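Long-range contacts in ORC1-type DNA replication protein 2 (Aeropyrum pernix, PDB 1W5S), which binds DNA and takes part in regulating DNA replication, joining an ATP-binding AAA+ module to a winged-helix domain: residues 111-116 against 127-132; 160-165 against 200-205. One frame throughout, in Å; residues are numbered along the deposited sequence.

In the fold
From the N terminus, the chain runs through the ATP-binding P-loop between strand 51-56 and helix 65-82, then strand 87-93 and helix 100-111. Contact 1 closes the loop that follows: residues 111-116 fold back on helix 122-136, which leads into strand 139-145. Contact 2 opens only after contact 1 has closed, so the two neither nest nor cross; it spans strand 180-186 and helix 190-198, bringing helix 158-165 against the short helix 200-203. Their centres lie 22 Å apart and their nearest atoms about 7 Å, without touching. Helix 100-111 links their surroundings, ending in contact 1 and meeting Leu-164 through Leu-100 and Leu-104.

Contact 1: residues 111-116 against 127-132; sequences TGYPIQ and KALVDN
Tyr-113 and Ile-115 lie against Ala-128, Leu-129 and Asn-132 on one side of helix 122-136. Packing is close around Asn-132: its CB sits over the Tyr-113 ring, 4.0 Å from the centroid and 27° off the normal, a CH-pi contact, with the amide plane only 15° from the ring's. Leu-129 CD1 meets the ring edge, 3.9 Å from Tyr-113 CD1. Ile-115 CG1 comes within 3.4 Å of Asn-132 ND2 as the two side chains slide past each other in opposite directions. In Ile-115, chi1 (-67°) turns CG1 toward the helix and the extended chi2 carries CD1 to 3.7 Å from Leu-129 CA, while CG2 meets Ala-128 CB at 3.7 Å.

No hydrogen bond crosses the interface. The Asn-132 amide is held from its own helix, ND2 donating to Ala-128 O over 3.0 Å from above the carbonyl plane; its backbone N reaches the same oxygen from the opposite face. The Tyr-113 hydroxyl is hydrogen-bonded to His-138 ND1.

The looser side is exposed Pro-114, at an inverse gamma turn, with only CD 3.8 Å from Asn-132 OD1. Thr-111 OG1 accepts from Tyr-113 N at 3.1 Å and is also hydrogen-bonded to Val-108 O. That ST turn closes helix 100-111, and Tyr-113 and Ile-115 pack the following loop on helix 122-136: a helix-loop-helix connection between strands 87-93 and 139-145 of the AAA+ domain.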
ATOM      1  N   THR A 111      13.315   1.133 -19.566  1.00 35.97           N
ATOM      2  CA  THR A 111      14.176   0.131 -20.207  1.00 34.61           C
ATOM      3  C   THR A 111      15.398   0.727 -20.982  1.00 34.90           C
ATOM      4  O   THR A 111      16.428   0.053 -21.140  1.00 33.73           O
ATOM      5  CB  THR A 111      13.387  -0.716 -21.218  1.00 33.94           C
ATOM      6  OG1 THR A 111      12.907   0.094 -22.324  1.00 33.26           O
ATOM      7  CG2 THR A 111      12.279  -1.376 -20.588  1.00 35.01           C
ATOM      8  N   GLY A 112      15.250   1.954 -21.511  1.00 34.20           N
ATOM      9  CA  GLY A 112      16.220   2.527 -22.421  1.00 33.65           C
ATOM     10  C   GLY A 112      16.203   1.943 -23.823  1.00 33.77           C
ATOM     11  O   GLY A 112      17.010   2.305 -24.640  1.00 35.21           O
ATOM     12  N   TYR A 113      15.312   1.012 -24.124  1.00 34.38           N
ATOM     13  CA  TYR A 113      15.206   0.459 -25.479  1.00 33.62           C
ATOM     14  C   TYR A 113      14.668   1.403 -26.544  1.00 33.67           C
ATOM     15  O   TYR A 113      13.860   2.244 -26.298  1.00 32.98           O
ATOM     16  CB  TYR A 113      14.313  -0.768 -25.481  1.00 32.71           C
ATOM     17  CG  TYR A 113      14.760  -1.898 -24.607  1.00 32.47           C
ATOM     18  CD1 TYR A 113      13.816  -2.758 -24.046  1.00 33.07           C
ATOM     19  CD2 TYR A 113      16.103  -2.175 -24.385  1.00 32.40           C
ATOM     20  CE1 TYR A 113      14.176  -3.845 -23.289  1.00 31.42           C
ATOM     21  CE2 TYR A 113      16.481  -3.275 -23.604  1.00 33.17           C
ATOM     22  CZ  TYR A 113      15.488  -4.106 -23.047  1.00 32.73           C
ATOM     23  OH  TYR A 113      15.809  -5.210 -22.268  1.00 30.56           O
ATOM     24  N   PRO A 114      15.122   1.253 -27.785  1.00 35.65           N
ATOM     25  CA  PRO A 114      14.661   2.219 -28.791  1.00 36.15           C
ATOM     26  C   PRO A 114      13.251   1.925 -29.293  1.00 35.98           C
ATOM     27  O   PRO A 114      13.043   1.657 -30.435  1.00 36.64           O
ATOM     28  CB  PRO A 114      15.680   2.027 -29.927  1.00 37.26           C
ATOM     29  CG  PRO A 114      16.772   1.146 -29.311  1.00 37.41           C
ATOM     30  CD  PRO A 114      16.081   0.303 -28.352  1.00 34.88           C
ATOM     31  N   ILE A 115      12.268   1.973 -28.439  1.00 36.22           N
ATOM     32  CA  ILE A 115      10.923   1.626 -28.888  1.00 35.72           C
ATOM     33  C   ILE A 115      10.152   2.894 -29.191  1.00 35.10           C
ATOM     34  O   ILE A 115       9.875   3.640 -28.298  1.00 34.29           O
ATOM     35  CB  ILE A 115      10.207   0.753 -27.828  1.00 35.22           C
ATOM     36  CG1 ILE A 115      10.924  -0.596 -27.735  1.00 33.29           C
ATOM     37  CG2 ILE A 115       8.765   0.564 -28.211  1.00 36.37           C
ATOM     38  CD1 ILE A 115      10.543  -1.394 -26.583  1.00 34.45           C
ATOM     39  N   GLN A 116       9.865   3.130 -30.465  1.00 35.39           N
ATOM     40  CA  GLN A 116       8.811   4.049 -30.900  1.00 36.08           C
ATOM     41  C   GLN A 116       7.542   4.016 -30.007  1.00 36.04           C
ATOM     42  O   GLN A 116       6.899   2.972 -29.807  1.00 35.88           O
ATOM     43  CB  GLN A 116       8.460   3.755 -32.366  1.00 37.17           C
ATOM     44  CG  GLN A 116       8.785   4.895 -33.348  1.00 40.73           C
ATOM     45  CD  GLN A 116       7.724   6.003 -33.281  1.00 45.41           C
ATOM     46  OE1 GLN A 116       7.862   7.091 -33.888  1.00 48.77           O
ATOM     47  NE2 GLN A 116       6.661   5.734 -32.532  1.00 45.56           N
ATOM     48  N   LYS A 127       4.273  -5.418 -28.120  1.00 34.15           N
ATOM     49  CA  LYS A 127       4.981  -6.314 -29.037  1.00 33.90           C
ATOM     50  C   LYS A 127       6.440  -5.888 -29.189  1.00 33.95           C
ATOM     51  O   LYS A 127       7.314  -6.730 -29.158  1.00 33.57           O
ATOM     52  CB  LYS A 127       4.316  -6.337 -30.400  1.00 33.32           C
ATOM     53  CG  LYS A 127       2.944  -6.960 -30.386  1.00 35.37           C
ATOM     54  CD  LYS A 127       2.225  -6.891 -31.747  1.00 34.54           C
ATOM     55  CE  LYS A 127       1.271  -8.077 -31.885  1.00 36.56           C
ATOM     56  NZ  LYS A 127       0.135  -7.874 -32.828  1.00 37.47           N
ATOM     57  N   ALA A 128       6.725  -4.587 -29.336  1.00 34.26           N
ATOM     58  CA  ALA A 128       8.114  -4.183 -29.515  1.00 34.38           C
ATOM     59  C   ALA A 128       8.912  -4.459 -28.246  1.00 34.81           C
ATOM     60  O   ALA A 128      10.132  -4.752 -28.294  1.00 36.75           O
ATOM     61  CB  ALA A 128       8.234  -2.719 -29.921  1.00 34.03           C
ATOM     62  N   LEU A 129       8.247  -4.387 -27.125  1.00 34.57           N
ATOM     63  CA  LEU A 129       8.908  -4.629 -25.897  1.00 36.03           C
ATOM     64  C   LEU A 129       9.244  -6.114 -25.786  1.00 35.55           C
ATOM     65  O   LEU A 129      10.340  -6.479 -25.375  1.00 36.20           O
ATOM     66  CB  LEU A 129       8.071  -4.143 -24.695  1.00 35.58           C
ATOM     67  CG  LEU A 129       8.798  -4.299 -23.371  1.00 36.67           C
ATOM     68  CD1 LEU A 129      10.065  -3.454 -23.295  1.00 35.88           C
ATOM     69  CD2 LEU A 129       7.829  -3.947 -22.216  1.00 40.11           C
ATOM     70  N   VAL A 130       8.299  -6.969 -26.118  1.00 35.65           N
ATOM     71  CA  VAL A 130       8.557  -8.388 -26.103  1.00 36.36           C
ATOM     72  C   VAL A 130       9.720  -8.752 -27.063  1.00 37.33           C
ATOM     73  O   VAL A 130      10.615  -9.557 -26.723  1.00 38.43           O
ATOM     74  CB  VAL A 130       7.225  -9.196 -26.385  1.00 36.52           C
ATOM     75  CG1 VAL A 130       7.487 -10.643 -26.763  1.00 35.48           C
ATOM     76  CG2 VAL A 130       6.325  -9.147 -25.136  1.00 34.37           C
ATOM     77  N   ASP A 131       9.735  -8.125 -28.232  1.00 36.71           N
ATOM     78  CA  ASP A 131      10.784  -8.372 -29.152  1.00 36.30           C
ATOM     79  C   ASP A 131      12.149  -7.842 -28.675  1.00 35.21           C
ATOM     80  O   ASP A 131      13.148  -8.518 -28.842  1.00 33.93           O
ATOM     81  CB  ASP A 131      10.404  -7.871 -30.554  1.00 36.77           C
ATOM     82  CG  ASP A 131      10.897  -8.825 -31.659  1.00 40.77           C
ATOM     83  OD1 ASP A 131      10.537 -10.031 -31.604  1.00 43.47           O
ATOM     84  OD2 ASP A 131      11.655  -8.381 -32.555  1.00 44.64           O
ATOM     85  N   ASN A 132      12.217  -6.678 -28.042  1.00 35.09           N
ATOM     86  CA  ASN A 132      13.541  -6.176 -27.577  1.00 35.77           C
ATOM     87  C   ASN A 132      14.178  -7.025 -26.485  1.00 34.83           C
ATOM     88  O   ASN A 132      15.400  -7.180 -26.421  1.00 34.99           O
ATOM     89  CB  ASN A 132      13.461  -4.735 -27.045  1.00 36.47           C
ATOM     90  CG  ASN A 132      13.731  -3.731 -28.101  1.00 38.13           C
ATOM     91  OD1 ASN A 132      14.871  -3.344 -28.320  1.00 39.19           O
ATOM     92  ND2 ASN A 132      12.673  -3.320 -28.804  1.00 40.83           N
TER

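Contact 2: residues 160-165 against 200-205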
ATOM      1  N   ASP A 160      -7.555  -4.375 -21.363  1.00 38.72           N
ATOM      2  CA  ASP A 160      -6.238  -3.744 -21.267  1.00 38.06           C
ATOM      3  C   ASP A 160      -5.407  -4.387 -20.149  1.00 37.67           C
ATOM      4  O   ASP A 160      -4.228  -4.677 -20.325  1.00 37.72           O
ATOM      5  CB  ASP A 160      -6.364  -2.241 -20.997  1.00 37.68           C
ATOM      6  CG  ASP A 160      -7.082  -1.505 -22.116  1.00 38.56           C
ATOM      7  OD1 ASP A 160      -6.822  -1.819 -23.309  1.00 37.78           O
ATOM      8  OD2 ASP A 160      -7.903  -0.608 -21.806  1.00 39.35           O
ATOM      9  N   LEU A 161      -6.018  -4.597 -18.992  1.00 36.87           N
ATOM     10  CA  LEU A 161      -5.321  -5.206 -17.889  1.00 37.08           C
ATOM     11  C   LEU A 161      -4.909  -6.623 -18.274  1.00 36.91           C
ATOM     12  O   LEU A 161      -3.801  -7.068 -17.977  1.00 35.20           O
ATOM     13  CB  LEU A 161      -6.210  -5.193 -16.658  1.00 36.63           C
ATOM     14  CG  LEU A 161      -6.029  -4.213 -15.487  1.00 37.90           C
ATOM     15  CD1 LEU A 161      -5.130  -3.028 -15.724  1.00 38.17           C
ATOM     16  CD2 LEU A 161      -7.405  -3.781 -14.977  1.00 39.14           C
ATOM     17  N   TYR A 162      -5.804  -7.328 -18.977  1.00 37.68           N
ATOM     18  CA  TYR A 162      -5.510  -8.662 -19.467  1.00 37.89           C
ATOM     19  C   TYR A 162      -4.363  -8.648 -20.450  1.00 37.80           C
ATOM     20  O   TYR A 162      -3.450  -9.466 -20.364  1.00 37.26           O
ATOM     21  CB  TYR A 162      -6.733  -9.296 -20.116  1.00 38.85           C
ATOM     22  CG  TYR A 162      -7.694 -10.005 -19.144  1.00 40.89           C
ATOM     23  CD1 TYR A 162      -9.080 -10.040 -19.382  1.00 39.22           C
ATOM     24  CD2 TYR A 162      -7.219 -10.644 -17.983  1.00 41.42           C
ATOM     25  CE1 TYR A 162      -9.947 -10.722 -18.497  1.00 39.92           C
ATOM     26  CE2 TYR A 162      -8.065 -11.308 -17.122  1.00 40.58           C
ATOM     27  CZ  TYR A 162      -9.422 -11.352 -17.366  1.00 40.03           C
ATOM     28  OH  TYR A 162     -10.221 -12.032 -16.452  1.00 39.19           O
ATOM     29  N   THR A 163      -4.377  -7.736 -21.409  1.00 38.18           N
ATOM     30  CA  THR A 163      -3.299  -7.829 -22.411  1.00 37.91           C
ATOM     31  C   THR A 163      -1.974  -7.524 -21.780  1.00 36.34           C
ATOM     32  O   THR A 163      -1.009  -8.155 -22.132  1.00 38.15           O
ATOM     33  CB  THR A 163      -3.484  -6.973 -23.732  1.00 37.84           C
ATOM     34  OG1 THR A 163      -3.286  -5.595 -23.445  1.00 41.41           O
ATOM     35  CG2 THR A 163      -4.811  -7.173 -24.345  1.00 37.28           C
ATOM     36  N   LEU A 164      -1.904  -6.582 -20.857  1.00 35.18           N
ATOM     37  CA  LEU A 164      -0.671  -6.399 -20.059  1.00 35.31           C
ATOM     38  C   LEU A 164      -0.334  -7.607 -19.163  1.00 35.31           C
ATOM     39  O   LEU A 164       0.734  -8.159 -19.183  1.00 35.79           O
ATOM     40  CB  LEU A 164      -0.766  -5.171 -19.173  1.00 33.99           C
ATOM     41  CG  LEU A 164       0.512  -4.833 -18.376  1.00 34.09           C
ATOM     42  CD1 LEU A 164       1.653  -4.529 -19.298  1.00 30.85           C
ATOM     43  CD2 LEU A 164       0.302  -3.643 -17.486  1.00 35.12           C
ATOM     44  N   LEU A 165      -1.250  -8.003 -18.325  1.00 36.79           N
ATOM     45  CA  LEU A 165      -0.874  -8.930 -17.261  1.00 37.35           C
ATOM     46  C   LEU A 165      -0.819 -10.370 -17.702  1.00 37.51           C
ATOM     47  O   LEU A 165      -0.241 -11.170 -17.008  1.00 37.92           O
ATOM     48  CB  LEU A 165      -1.804  -8.791 -16.093  1.00 36.91           C
ATOM     49  CG  LEU A 165      -1.444  -7.919 -14.914  1.00 37.91           C
ATOM     50  CD1 LEU A 165      -0.150  -7.157 -14.966  1.00 37.42           C
ATOM     51  CD2 LEU A 165      -2.626  -7.050 -14.485  1.00 39.11           C
ATOM     52  N   PRO A 200     -10.615 -11.864 -13.323  1.00 40.44           N
ATOM     53  CA  PRO A 200     -10.462 -13.066 -12.511  1.00 40.83           C
ATOM     54  C   PRO A 200      -9.453 -14.047 -13.100  1.00 41.27           C
ATOM     55  O   PRO A 200      -8.873 -14.813 -12.359  1.00 42.33           O
ATOM     56  CB  PRO A 200     -11.852 -13.663 -12.518  1.00 40.45           C
ATOM     57  CG  PRO A 200     -12.471 -13.176 -13.816  1.00 39.98           C
ATOM     58  CD  PRO A 200     -11.965 -11.778 -13.914  1.00 40.22           C
ATOM     59  N   GLN A 201      -9.230 -14.009 -14.410  1.00 41.59           N
ATOM     60  CA  GLN A 201      -8.299 -14.926 -15.049  1.00 42.41           C
ATOM     61  C   GLN A 201      -6.835 -14.628 -14.615  1.00 42.17           C
ATOM     62  O   GLN A 201      -5.971 -15.512 -14.656  1.00 42.35           O
ATOM     63  CB  GLN A 201      -8.482 -14.901 -16.593  1.00 42.63           C
ATOM     64  CG  GLN A 201      -9.591 -15.865 -17.156  1.00 45.91           C
ATOM     65  CD  GLN A 201     -10.187 -15.442 -18.560  1.00 47.44           C
ATOM     66  OE1 GLN A 201      -9.776 -15.940 -19.632  1.00 52.53           O
ATOM     67  NE2 GLN A 201     -11.186 -14.546 -18.528  1.00 53.66           N
ATOM     68  N   VAL A 202      -6.535 -13.396 -14.191  1.00 41.41           N
ATOM     69  CA  VAL A 202      -5.230 -13.158 -13.630  1.00 40.98           C
ATOM     70  C   VAL A 202      -5.221 -13.391 -12.129  1.00 39.52           C
ATOM     71  O   VAL A 202      -4.257 -13.931 -11.590  1.00 37.96           O
ATOM     72  CB  VAL A 202      -4.648 -11.767 -13.944  1.00 41.71           C
ATOM     73  CG1 VAL A 202      -4.935 -11.366 -15.404  1.00 42.40           C
ATOM     74  CG2 VAL A 202      -5.138 -10.717 -12.923  1.00 44.18           C
ATOM     75  N   GLU A 203      -6.287 -12.983 -11.463  1.00 38.90           N
ATOM     76  CA  GLU A 203      -6.328 -13.036 -10.001  1.00 39.45           C
ATOM     77  C   GLU A 203      -6.172 -14.498  -9.446  1.00 39.04           C
ATOM     78  O   GLU A 203      -5.458 -14.746  -8.474  1.00 37.57           O
ATOM     79  CB  GLU A 203      -7.618 -12.377  -9.486  1.00 38.45           C
ATOM     80  CG  GLU A 203      -7.613 -12.128  -7.992  1.00 38.54           C
ATOM     81  CD  GLU A 203      -7.979 -13.376  -7.129  1.00 38.92           C
ATOM     82  OE1 GLU A 203      -8.549 -14.368  -7.647  1.00 35.35           O
ATOM     83  OE2 GLU A 203      -7.694 -13.333  -5.908  1.00 39.09           O
ATOM     84  N   SER A 204      -6.825 -15.447 -10.108  1.00 38.87           N
ATOM     85  CA  SER A 204      -6.880 -16.830  -9.619  1.00 39.36           C
ATOM     86  C   SER A 204      -5.510 -17.497  -9.722  1.00 39.22           C
ATOM     87  O   SER A 204      -5.331 -18.599  -9.206  1.00 39.54           O
ATOM     88  CB  SER A 204      -7.897 -17.634 -10.425  1.00 39.06           C
ATOM     89  OG  SER A 204      -7.521 -17.568 -11.805  1.00 39.38           O
ATOM     90  N   GLN A 205      -4.574 -16.794 -10.356  1.00 38.93           N
ATOM     91  CA  GLN A 205      -3.263 -17.267 -10.772  1.00 38.82           C
ATOM     92  C   GLN A 205      -2.078 -16.512 -10.109  1.00 38.72           C
ATOM     93  O   GLN A 205      -0.911 -16.654 -10.507  1.00 38.72           O
ATOM     94  CB  GLN A 205      -3.174 -16.931 -12.236  1.00 39.75           C
ATOM     95  CG  GLN A 205      -2.188 -17.697 -13.038  1.00 42.67           C
ATOM     96  CD  GLN A 205      -2.856 -18.866 -13.679  1.00 44.38           C
ATOM     97  OE1 GLN A 205      -3.993 -19.197 -13.341  1.00 41.56           O
ATOM     98  NE2 GLN A 205      -2.150 -19.516 -14.596  1.00 47.99           N
TER
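Tyr-162 reaches from helix 158-165 to the start of helix 200-203, and its hydroxyl receives the one hydrogen bond that crosses the contact. The donor is Gln-201 N, 3.0 Å from Tyr-162 OH, and the N-H...O angle of 163° makes the bond nearly straight. With CG anti to the carbonyl carbon (chi1 -85°), the end of the ring comes near the facing helix, although the CB points neither at that helix nor away from it. A second polar link lies inside 200-205: Pro-200 O accepts from both the N and the OG of Ser-204, the hydroxyl lying 3.1 Å away and in the carbonyl plane.

Beside the hydrogen bond is a close carbon-oxygen approach, Pro-200 CD to Tyr-162 OH at 3.1 Å; the two side chains cross at about a right angle. The apolar pairs run along the ring. Tyr-162 CZ lies 4.3 Å from Pro-200 CD. Val-202 CG1 approaches the ring edge, 3.5 Å from Tyr-162 CD2, and the same methyl lies 4.1 Å from Leu-165 CB. Gln-201 CB stands 3.7 Å from Tyr-162 CE2, with its amide turned 60° from the ring.

Charge enters from outside the two segments: Arg-166 makes a cation-pi contact with Tyr-162. A phenylalanine in place of Tyr-162 would probably keep the edge contact with Val-202 but leave Gln-201 N without its acceptor.

Leu-165 also touches Phe-182 of strand 180-186, which joins the contact to the central sheet. The chemistry thus implies a directional join: a side-chain hydroxyl meets a backbone amide in the first turn of the short helix, while Val-202 CG1 fills the apolar part, between the Tyr-162 ring edge and Leu-165.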